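PDB 6DHT: xyloglucan-specific endo-beta-1,4-glucanase BoGH9A from Bacteroides ovatus, which hydrolyses internal beta-1,4-glucosidic linkages in the xyloglucan backbone, releasing xyloglucan oligosaccharides. Local coordinates for residues A[104-115]-A[554-565]; A[143-154]-A[230-240]. All coordinates share one frame; numbering follows the deposited sequence. Where two conformers were deposited one is given.

Interaction 1 (A[104-115]-A[554-565]); sequences LSPLADAALKSF and NAALVALASSLD. With EDO (1,2-ethanediol), chain G.
Ala108 and Ala111 of helix 105-115 lie against Ala561, Leu557 and Val558 of helix 554-565, a near-antiparallel pair (151° between axes) in the alpha-helical catalytic domain of this family 9 glycoside hydrolase, where an (alpha/alpha)6 barrel is the family fold. Small residues at the crossing let the axes close to 8.3 Å, with the CB methyls of Ala108 and Ala561 4.1 Å apart. Larger groups fill in: Ala111 CB sits 3.5 Å from Leu557 CD2, while the Leu107 and Leu557 side chains cross at about a right angle. The CG2 branch of Val558, anti to its own carbonyl carbon, is thereby set against the Ala111-Leu112 peptide and also meets Phe115 CE1. The Phe115 and Asn554 side chains run past each other in opposite senses, CE1 nearest Asn554 CB, with ring and amide planes 69° apart, and Trp166 meets the ring edge-to-face. At the other end Asp565 lays its carboxylate beside Ser105, OD2 3.4 Å from CB, while Tyr26 and Tyr196 hydrogen-bond OD1 and OD2. Replacing this aspartate by alanine removes both carboxylate oxygens and would probably cost the Tyr26 and Tyr196 hydroxyls their shared partner, though Tyr26 would keep Leu104 N, and open a gap beside Ser105. Between the helices, one water donates to Ala108 O and to Ser562 OG. Asn554, also held by Gly512 and Leu514, in the conformer given donates from ND2 to Ala111 O at 3.1 Å, in the carbonyl plane on a lone pair; Ser114 OG lies 2.7 Å from that oxygen, though both donors may not act at once.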
loop_
_atom_site.group_PDB
_atom_site.type_symbol
_atom_site.label_atom_id
_atom_site.label_comp_id
_atom_site.label_asym_id
_atom_site.label_seq_id
_atom_site.Cartn_x
_atom_site.Cartn_y
_atom_site.Cartn_z
ATOM N N LEU A 104 -4.623 6.512 -14.942
ATOM C CA LEU A 104 -4.563 6.085 -13.546
ATOM C C LEU A 104 -4.410 7.248 -12.562
ATOM O O LEU A 104 -4.266 7.023 -11.371
ATOM C CB LEU A 104 -3.432 5.073 -13.311
ATOM C CG LEU A 104 -3.463 3.826 -14.178
ATOM C CD1 LEU A 104 -2.272 2.940 -13.861
ATOM C CD2 LEU A 104 -4.757 3.059 -13.983
ATOM N N SER A 105 -4.428 8.490 -13.018
ATOM C CA SER A 105 -4.253 9.602 -12.104
ATOM C C SER A 105 -5.365 9.680 -11.061
ATOM O O SER A 105 -5.072 9.881 -9.861
ATOM C CB SER A 105 -4.114 10.909 -12.892
ATOM O OG SER A 105 -3.979 12.019 -12.021
ATOM N N PRO A 106 -6.643 9.489 -11.457
ATOM C CA PRO A 106 -7.683 9.529 -10.411
ATOM C C PRO A 106 -7.525 8.406 -9.398
ATOM O O PRO A 106 -7.863 8.609 -8.239
ATOM C CB PRO A 106 -8.987 9.401 -11.199
ATOM C CG PRO A 106 -8.636 9.903 -12.574
ATOM C CD PRO A 106 -7.233 9.451 -12.807
ATOM N N LEU A 107 -7.012 7.260 -9.822
ATOM C CA LEU A 107 -6.744 6.152 -8.918
ATOM C C LEU A 107 -5.618 6.507 -7.930
ATOM O O LEU A 107 -5.758 6.333 -6.725
ATOM C CB LEU A 107 -6.395 4.906 -9.737
ATOM C CG LEU A 107 -5.949 3.680 -8.937
ATOM C CD1 LEU A 107 -7.100 3.110 -8.124
ATOM C CD2 LEU A 107 -5.427 2.642 -9.834
ATOM N N ALA A 108 -4.512 7.031 -8.447
ATOM C CA ALA A 108 -3.395 7.395 -7.596
ATOM C C ALA A 108 -3.815 8.439 -6.563
ATOM O O ALA A 108 -3.476 8.330 -5.388
ATOM C CB ALA A 108 -2.238 7.924 -8.432
ATOM N N ASP A 109 -4.595 9.419 -6.988
ATOM C CA ASP A 109 -5.047 10.483 -6.111
ATOM C C ASP A 109 -6.021 9.957 -5.078
ATOM O O ASP A 109 -5.917 10.281 -3.887
ATOM C CB ASP A 109 -5.710 11.617 -6.919
ATOM C CG ASP A 109 -4.718 12.425 -7.767
ATOM O OD1 ASP A 109 -3.519 12.121 -7.787
ATOM O OD2 ASP A 109 -5.193 13.366 -8.437
ATOM N N ALA A 110 -6.975 9.147 -5.520
ATOM C CA ALA A 110 -7.946 8.572 -4.572
ATOM C C ALA A 110 -7.298 7.667 -3.509
ATOM O O ALA A 110 -7.670 7.684 -2.341
ATOM C CB ALA A 110 -9.025 7.809 -5.311
ATOM N N ALA A 111 -6.334 6.868 -3.952
ATOM C CA ALA A 111 -5.601 5.983 -3.061
ATOM C C ALA A 111 -4.887 6.768 -1.963
ATOM O O ALA A 111 -4.858 6.356 -0.794
ATOM C CB ALA A 111 -4.639 5.143 -3.848
ATOM N N LEU A 112 -4.289 7.908 -2.323
ATOM C CA LEU A 112 -3.658 8.757 -1.335
ATOM C C LEU A 112 -4.680 9.462 -0.455
ATOM O O LEU A 112 -4.478 9.568 0.772
ATOM C CB LEU A 112 -2.763 9.768 -2.059
ATOM C CG LEU A 112 -1.987 10.720 -1.160
ATOM C CD1 LEU A 112 -1.111 10.001 -0.143
ATOM C CD2 LEU A 112 -1.134 11.626 -2.029
ATOM N N LYS A 113 -5.768 9.916 -1.048
ATOM C CA LYS A 113 -6.799 10.632 -0.315
ATOM C C LYS A 113 -7.495 9.723 0.704
ATOM O O LYS A 113 -8.075 10.214 1.679
ATOM C CB LYS A 113 -7.794 11.227 -1.310
ATOM C CG LYS A 113 -8.877 12.119 -0.765
ATOM C CD LYS A 113 -8.364 13.327 -0.009
ATOM C CE LYS A 113 -9.528 14.276 0.325
ATOM N NZ LYS A 113 -10.123 14.955 -0.859
ATOM N N SER A 114 -7.443 8.405 0.502
ATOM C CA SER A 114 -8.022 7.478 1.471
ATOM C C SER A 114 -7.435 7.688 2.863
ATOM O O SER A 114 -8.141 7.517 3.875
ATOM C CB SER A 114 -7.789 6.030 1.032
ATOM O OG SER A 114 -6.441 5.607 1.219
ATOM N N PHE A 115 -6.154 8.049 2.933
ATOM C CA PHE A 115 -5.486 8.270 4.201
ATOM C C PHE A 115 -6.100 9.457 4.954
ATOM O O PHE A 115 -6.239 9.421 6.189
ATOM C CB PHE A 115 -3.988 8.480 3.989
ATOM C CG PHE A 115 -3.270 7.222 3.582
ATOM C CD1 PHE A 115 -3.211 6.828 2.253
ATOM C CD2 PHE A 115 -2.666 6.416 4.550
ATOM C CE1 PHE A 115 -2.583 5.629 1.900
ATOM C CE2 PHE A 115 -2.033 5.241 4.190
ATOM C CZ PHE A 115 -2.009 4.847 2.867
ATOM N N ASN A 554 -3.466 0.106 1.066
ATOM C CA ASN A 554 -3.518 1.329 0.283
ATOM C C ASN A 554 -2.139 1.922 0.003
ATOM O O ASN A 554 -1.962 2.601 -1.018
ATOM C CB ASN A 554 -4.456 2.353 0.886
ATOM C CG ASN A 554 -5.751 2.389 0.148
ATOM O OD1 ASN A 554 -6.453 1.375 0.077
ATOM N ND2 ASN A 554 -6.054 3.505 -0.480
ATOM N N ALA A 555 -1.154 1.660 0.875
ATOM C CA ALA A 555 0.198 2.149 0.621
ATOM C C ALA A 555 0.723 1.500 -0.642
ATOM O O ALA A 555 1.356 2.150 -1.466
ATOM C CB ALA A 555 1.106 1.843 1.790
ATOM N N ALA A 556 0.447 0.205 -0.795
ATOM C CA ALA A 556 0.838 -0.527 -2.001
ATOM C C ALA A 556 0.165 0.046 -3.234
ATOM O O ALA A 556 0.774 0.206 -4.289
ATOM C CB ALA A 556 0.508 -2.002 -1.859
ATOM N N LEU A 557 -1.128 0.318 -3.117
ATOM C CA LEU A 557 -1.855 0.931 -4.235
ATOM C C LEU A 557 -1.318 2.303 -4.593
ATOM O O LEU A 557 -1.128 2.603 -5.767
ATOM C CB LEU A 557 -3.334 1.028 -3.874
ATOM C CG LEU A 557 -4.257 1.641 -4.918
ATOM C CD1 LEU A 557 -4.245 0.816 -6.215
ATOM C CD2 LEU A 557 -5.664 1.793 -4.373
ATOM N N VAL A 558 -1.062 3.152 -3.606
ATOM C CA VAL A 558 -0.450 4.458 -3.896
ATOM C C VAL A 558 0.896 4.271 -4.587
ATOM O O VAL A 558 1.206 4.953 -5.573
ATOM C CB VAL A 558 -0.225 5.242 -2.588
ATOM C CG1 VAL A 558 0.726 6.424 -2.799
ATOM C CG2 VAL A 558 -1.528 5.747 -1.993
ATOM N N ALA A 559 1.687 3.327 -4.082
ATOM C CA ALA A 559 3.010 3.059 -4.667
ATOM C C ALA A 559 2.917 2.677 -6.138
ATOM O O ALA A 559 3.615 3.277 -6.974
ATOM C CB ALA A 559 3.748 1.980 -3.895
ATOM N N LEU A 560 2.073 1.713 -6.468
ATOM C CA LEU A 560 2.039 1.217 -7.855
ATOM C C LEU A 560 1.285 2.186 -8.760
ATOM O O LEU A 560 1.747 2.499 -9.851
ATOM C CB LEU A 560 1.450 -0.204 -7.975
ATOM C CG LEU A 560 1.696 -0.797 -9.365
ATOM C CD1 LEU A 560 3.190 -0.833 -9.780
ATOM C CD2 LEU A 560 1.080 -2.175 -9.424
ATOM N N ALA A 561 0.125 2.666 -8.337
ATOM C CA ALA A 561 -0.644 3.551 -9.211
ATOM C C ALA A 561 0.113 4.846 -9.531
ATOM O O ALA A 561 0.065 5.333 -10.662
ATOM C CB ALA A 561 -1.963 3.875 -8.603
ATOM N N SER A 562 0.773 5.428 -8.523
ATOM C CA SER A 562 1.475 6.690 -8.725
ATOM C C SER A 562 2.638 6.487 -9.648
ATOM O O SER A 562 2.848 7.295 -10.554
ATOM C CB SER A 562 1.996 7.241 -7.426
ATOM O OG SER A 562 0.935 7.431 -6.485
ATOM N N SER A 563 3.430 5.444 -9.422
ATOM C CA SER A 563 4.593 5.206 -10.273
ATOM C C SER A 563 4.211 4.844 -11.710
ATOM O O SER A 563 4.841 5.326 -12.648
ATOM C CB SER A 563 5.530 4.163 -9.664
ATOM O OG SER A 563 4.943 2.888 -9.557
ATOM N N LEU A 564 3.171 4.037 -11.903
ATOM C CA LEU A 564 2.729 3.704 -13.257
ATOM C C LEU A 564 2.194 4.932 -13.977
ATOM O O LEU A 564 2.419 5.098 -15.196
ATOM C CB LEU A 564 1.672 2.597 -13.237
ATOM C CG LEU A 564 2.137 1.208 -12.826
ATOM C CD1 LEU A 564 0.999 0.228 -12.878
ATOM C CD2 LEU A 564 3.338 0.701 -13.643
ATOM N N ASP A 565 1.467 5.791 -13.283
ATOM C CA ASP A 565 1.006 7.046 -13.884
ATOM C C ASP A 565 2.183 7.986 -14.202
ATOM O O ASP A 565 2.281 8.524 -15.317
ATOM C CB ASP A 565 -0.015 7.738 -12.991
ATOM C CG ASP A 565 -0.719 8.867 -13.677
ATOM O OD1 ASP A 565 -1.215 8.675 -14.831
ATOM O OD2 ASP A 565 -0.847 9.940 -13.079
HETATM C C1 EDO G . -9.679 14.114 -4.670
HETATM O O1 EDO G . -10.748 13.974 -3.716
HETATM C C2 EDO G . -8.766 12.892 -4.599
HETATM O O2 EDO G . -9.476 11.689 -4.963
HETATM O O HOH W 1 -0.746 9.168 -4.971
#

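Interaction 2 (A[143-154]-A[230-240])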
loop_
_atom_site.group_PDB
_atom_site.type_symbol
_atom_site.label_atom_id
_atom_site.label_comp_id
_atom_site.label_asym_id
_atom_site.label_seq_id
_atom_site.Cartn_x
_atom_site.Cartn_y
_atom_site.Cartn_z
ATOM N N VAL A 143 -4.892 8.913 27.134
ATOM C CA VAL A 143 -4.489 7.540 26.860
ATOM C C VAL A 143 -3.655 6.989 28.013
ATOM O O VAL A 143 -2.771 7.670 28.517
ATOM C CB VAL A 143 -3.698 7.481 25.510
ATOM C CG1 VAL A 143 -3.200 6.074 25.204
ATOM C CG2 VAL A 143 -4.575 7.969 24.377
ATOM N N LEU A 144 -3.939 5.752 28.399
ATOM C CA LEU A 144 -3.317 5.130 29.567
ATOM C C LEU A 144 -2.091 4.309 29.224
ATOM O O LEU A 144 -2.087 3.546 28.257
ATOM C CB LEU A 144 -4.319 4.192 30.240
ATOM C CG LEU A 144 -5.110 4.727 31.434
ATOM C CD1 LEU A 144 -5.606 6.145 31.216
ATOM C CD2 LEU A 144 -6.273 3.786 31.706
ATOM N N ILE A 145 -1.048 4.451 30.031
ATOM C CA ILE A 145 0.044 3.495 29.998
ATOM C C ILE A 145 -0.487 2.171 30.527
ATOM O O ILE A 145 -0.780 2.038 31.718
ATOM C CB ILE A 145 1.245 3.956 30.864
ATOM C CG1 ILE A 145 1.816 5.287 30.359
ATOM C CG2 ILE A 145 2.320 2.881 30.906
ATOM C CD1 ILE A 145 2.500 5.239 28.978
ATOM N N HIS A 146 -0.648 1.202 29.640
ATOM C CA HIS A 146 -0.977 -0.165 30.001
ATOM C C HIS A 146 0.122 -0.730 30.904
ATOM O O HIS A 146 1.258 -0.279 30.838
ATOM C CB HIS A 146 -1.082 -0.984 28.726
ATOM C CG HIS A 146 -1.698 -2.333 28.900
ATOM N ND1 HIS A 146 -0.950 -3.488 28.954
ATOM C CD2 HIS A 146 -2.991 -2.720 28.991
ATOM C CE1 HIS A 146 -1.753 -4.527 29.071
ATOM N NE2 HIS A 146 -3.001 -4.089 29.088
ATOM N N PRO A 147 -0.219 -1.696 31.777
ATOM C CA PRO A 147 0.846 -2.276 32.599
ATOM C C PRO A 147 2.018 -2.836 31.781
ATOM O O PRO A 147 3.154 -2.765 32.243
ATOM C CB PRO A 147 0.119 -3.392 33.352
ATOM C CG PRO A 147 -1.262 -2.871 33.515
ATOM C CD PRO A 147 -1.555 -2.122 32.234
ATOM N N SER A 148 1.751 -3.353 30.584
ATOM C CA SER A 148 2.817 -3.897 29.741
ATOM C C SER A 148 3.786 -2.813 29.250
ATOM O O SER A 148 4.902 -3.119 28.820
ATOM C CB SER A 148 2.226 -4.604 28.533
ATOM O OG SER A 148 1.474 -3.689 27.755
ATOM N N ALA A 149 3.367 -1.554 29.327
ATOM C CA ALA A 149 4.158 -0.442 28.819
ATOM C C ALA A 149 4.815 0.398 29.910
ATOM O O ALA A 149 5.512 1.363 29.603
ATOM C CB ALA A 149 3.282 0.455 27.927
ATOM N N ALA A 150 4.605 0.030 31.175
ATOM C CA ALA A 150 5.076 0.848 32.291
ATOM C C ALA A 150 6.585 1.052 32.308
ATOM O O ALA A 150 7.349 0.155 31.958
ATOM C CB ALA A 150 4.638 0.231 33.607
ATOM N N SER A 151 6.994 2.244 32.725
ATOM C CA SER A 151 8.405 2.562 32.929
ATOM C C SER A 151 8.553 3.319 34.262
ATOM O O SER A 151 7.546 3.725 34.849
ATOM C CB SER A 151 8.924 3.387 31.749
ATOM O OG SER A 151 8.329 4.671 31.709
ATOM N N PRO A 152 9.795 3.500 34.753
ATOM C CA PRO A 152 10.001 4.167 36.048
ATOM C C PRO A 152 9.203 5.452 36.212
ATOM O O PRO A 152 8.478 5.600 37.197
ATOM C CB PRO A 152 11.495 4.483 36.034
ATOM C CG PRO A 152 12.082 3.365 35.279
ATOM C CD PRO A 152 11.075 3.041 34.185
ATOM N N ASP A 153 9.321 6.354 35.247
ATOM C CA ASP A 153 8.631 7.632 35.311
ATOM C C ASP A 153 7.195 7.559 34.791
ATOM O O ASP A 153 6.478 8.562 34.826
ATOM C CB ASP A 153 9.413 8.690 34.528
ATOM C CG ASP A 153 10.809 8.913 35.086
ATOM O OD1 ASP A 153 11.088 8.444 36.214
ATOM O OD2 ASP A 153 11.623 9.565 34.401
ATOM N N ARG A 154 6.787 6.382 34.306
ATOM C CA ARG A 154 5.446 6.185 33.752
ATOM C C ARG A 154 4.857 4.875 34.246
ATOM O O ARG A 154 4.867 3.873 33.539
ATOM C CB ARG A 154 5.472 6.186 32.216
ATOM C CG ARG A 154 5.734 7.543 31.613
ATOM C CD ARG A 154 5.768 7.508 30.086
ATOM N NE ARG A 154 5.757 8.866 29.555
ATOM C CZ ARG A 154 5.647 9.172 28.268
ATOM N NH1 ARG A 154 5.537 8.210 27.363
ATOM N NH2 ARG A 154 5.641 10.443 27.899
ATOM N N ASP A 230 8.950 6.793 24.222
ATOM C CA ASP A 230 9.192 7.128 25.631
ATOM C C ASP A 230 10.359 8.114 25.658
ATOM O O ASP A 230 11.434 7.787 25.165
ATOM C CB ASP A 230 9.526 5.846 26.386
ATOM C CG ASP A 230 9.780 6.076 27.879
ATOM O OD1 ASP A 230 10.142 7.202 28.275
ATOM O OD2 ASP A 230 9.618 5.098 28.646
ATOM N N PRO A 231 10.151 9.327 26.211
ATOM C CA PRO A 231 11.191 10.360 26.159
ATOM C C PRO A 231 12.432 10.024 26.973
ATOM O O PRO A 231 13.432 10.717 26.827
ATOM C CB PRO A 231 10.500 11.591 26.746
ATOM C CG PRO A 231 9.426 11.039 27.611
ATOM C CD PRO A 231 8.959 9.794 26.942
ATOM N N GLU A 232 12.374 8.975 27.787
ATOM C CA GLU A 232 13.548 8.550 28.538
ATOM C C GLU A 232 14.367 7.552 27.736
ATOM O O GLU A 232 15.373 7.928 27.130
ATOM C CB GLU A 232 13.146 7.971 29.895
ATOM C CG GLU A 232 12.469 8.983 30.813
ATOM C CD GLU A 232 13.304 10.237 31.029
ATOM O OE1 GLU A 232 14.489 10.108 31.405
ATOM O OE2 GLU A 232 12.779 11.354 30.812
ATOM N N ASP A 233 13.936 6.296 27.696
ATOM C CA ASP A 233 14.774 5.244 27.121
ATOM C C ASP A 233 14.750 5.152 25.587
ATOM O O ASP A 233 15.512 4.379 25.011
ATOM C CB ASP A 233 14.421 3.887 27.722
ATOM C CG ASP A 233 13.060 3.384 27.296
ATOM O OD1 ASP A 233 12.317 4.127 26.613
ATOM O OD2 ASP A 233 12.732 2.235 27.656
ATOM N N GLY A 234 13.883 5.925 24.938
ATOM C CA GLY A 234 13.841 5.952 23.475
ATOM C C GLY A 234 13.012 4.847 22.833
ATOM O O GLY A 234 12.867 4.816 21.610
ATOM N N GLY A 235 12.472 3.933 23.634
ATOM C CA GLY A 235 11.668 2.846 23.109
ATOM C C GLY A 235 10.318 3.340 22.620
ATOM O O GLY A 235 9.908 4.465 22.916
ATOM N N VAL A 236 9.671 2.516 21.813
ATOM C CA VAL A 236 8.439 2.903 21.112
ATOM C C VAL A 236 7.355 1.865 21.388
ATOM O O VAL A 236 7.563 0.676 21.177
ATOM C CB VAL A 236 8.697 3.056 19.594
ATOM C CG1 VAL A 236 7.420 3.460 18.841
ATOM C CG2 VAL A 236 9.772 4.071 19.352
ATOM N N TYR A 237 6.206 2.331 21.882
ATOM C CA TYR A 237 5.075 1.463 22.199
ATOM C C TYR A 237 4.572 0.850 20.905
ATOM O O TYR A 237 4.530 1.532 19.879
ATOM C CB TYR A 237 3.967 2.276 22.891
ATOM C CG TYR A 237 4.467 3.054 24.098
ATOM C CD1 TYR A 237 4.941 2.391 25.223
ATOM C CD2 TYR A 237 4.440 4.425 24.115
ATOM C CE1 TYR A 237 5.397 3.097 26.320
ATOM C CE2 TYR A 237 4.896 5.139 25.198
ATOM C CZ TYR A 237 5.375 4.466 26.293
ATOM O OH TYR A 237 5.822 5.207 27.358
ATOM N N HIS A 238 4.216 -0.428 20.939
ATOM C CA HIS A 238 3.848 -1.172 19.728
ATOM C C HIS A 238 2.617 -0.587 19.051
ATOM O O HIS A 238 2.584 -0.452 17.820
ATOM C CB HIS A 238 3.632 -2.639 20.085
ATOM C CG HIS A 238 3.558 -3.575 18.917
ATOM N ND1 HIS A 238 4.648 -3.905 18.133
ATOM C CD2 HIS A 238 2.524 -4.290 18.426
ATOM C CE1 HIS A 238 4.286 -4.780 17.219
ATOM N NE2 HIS A 238 2.997 -5.029 17.367
ATOM N N LYS A 239 1.585 -0.268 19.827
ATOM C CA LYS A 239 0.347 0.257 19.262
ATOM C C LYS A 239 -0.437 1.050 20.310
ATOM O O LYS A 239 -0.140 0.985 21.524
ATOM C CB LYS A 239 -0.501 -0.873 18.697
ATOM C CG LYS A 239 -0.862 -1.942 19.744
ATOM C CD LYS A 239 -1.760 -3.013 19.153
ATOM C CE LYS A 239 -1.956 -4.187 20.114
ATOM N NZ LYS A 239 -2.904 -5.200 19.604
ATOM N N LEU A 240 -1.415 1.812 19.830
ATOM C CA LEU A 240 -2.369 2.529 20.655
ATOM C C LEU A 240 -3.709 1.899 20.349
ATOM O O LEU A 240 -4.144 1.866 19.198
ATOM C CB LEU A 240 -2.331 4.019 20.347
ATOM C CG LEU A 240 -3.133 4.960 21.257
ATOM C CD1 LEU A 240 -2.670 6.385 21.080
ATOM C CD2 LEU A 240 -4.616 4.872 20.945
HETATM O O HOH W 2 6.584 3.896 29.522
HETATM O O HOH W 3 9.232 7.488 30.824
#
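The guanidinium of Arg154 carries Pro231 on one face, with CD 3.4 Å over the plane, nearer the margin of the group than its middle, and has Tyr237 at its edge. Guanidinium and phenol ring are nearly coplanar, 18° apart, so the two flat groups meet rim to rim rather than stacked. In that shared plane NH1 donates to Tyr237 OH at 3.0 Å with an N-H...O angle of 154°, a bond that the extended Arg154 chain is long enough to reach. The hydroxyl has a second partner, also at the ring edge: a water 2.6 Å from Tyr237 OH, which in turn donates to Ala149 O and bonds Ser151 OG. Ala149 CB packs 3.7 Å from Tyr237 CD1, and Ile145 comes in at about a right angle with CD1 near the OH end. Ser151 OG also shares a further water with Asp230 OD1; the same OD1 takes the backbone N of Glu232 from above the carboxylate plane, making an Asx turn, while OD2 forms a salt bridge with Lys263. At the exposed margin Asp153 OD2 and Glu232 OE2 lie 4.2 Å apart, probably a mildly unfavourable pairing. Farther in, Val143 and Leu240 bring their branches together obliquely. This is peripheral packing of the family 9 catalytic domain, the Leu240 side chain about 10 Å from that of Asp171, the predicted nucleophile. Strands 143-145 and 239-241 belong to one mixed sheet but are not neighbours: strand 259-260 runs between them, parallel to the first and antiparallel to the second, and its Val260 touches Val143, Ile145 and Tyr237. Helix 317-321 flanks the 146-148 turn through Leu320.

The two contacts illustrate how chemistry follows position in a fold. Interaction 1 is core: two helices from near the start and end of the catalytic domain, 439 residues apart, meet by close apolar packing, with polar groups mostly toward the ends, apart from Ser562 and its bridging water. Interaction 2, nested within the loop that pairing closes, is only partly buried and lies farther from the chain centre; it joins turns and short strands mainly through a planar arginine-tyrosine bond and waters, with two carboxylates close together at its exposed margin. They share no element, and their centres are 34 Å apart, yet all four segments belong to the family 9 catalytic domain.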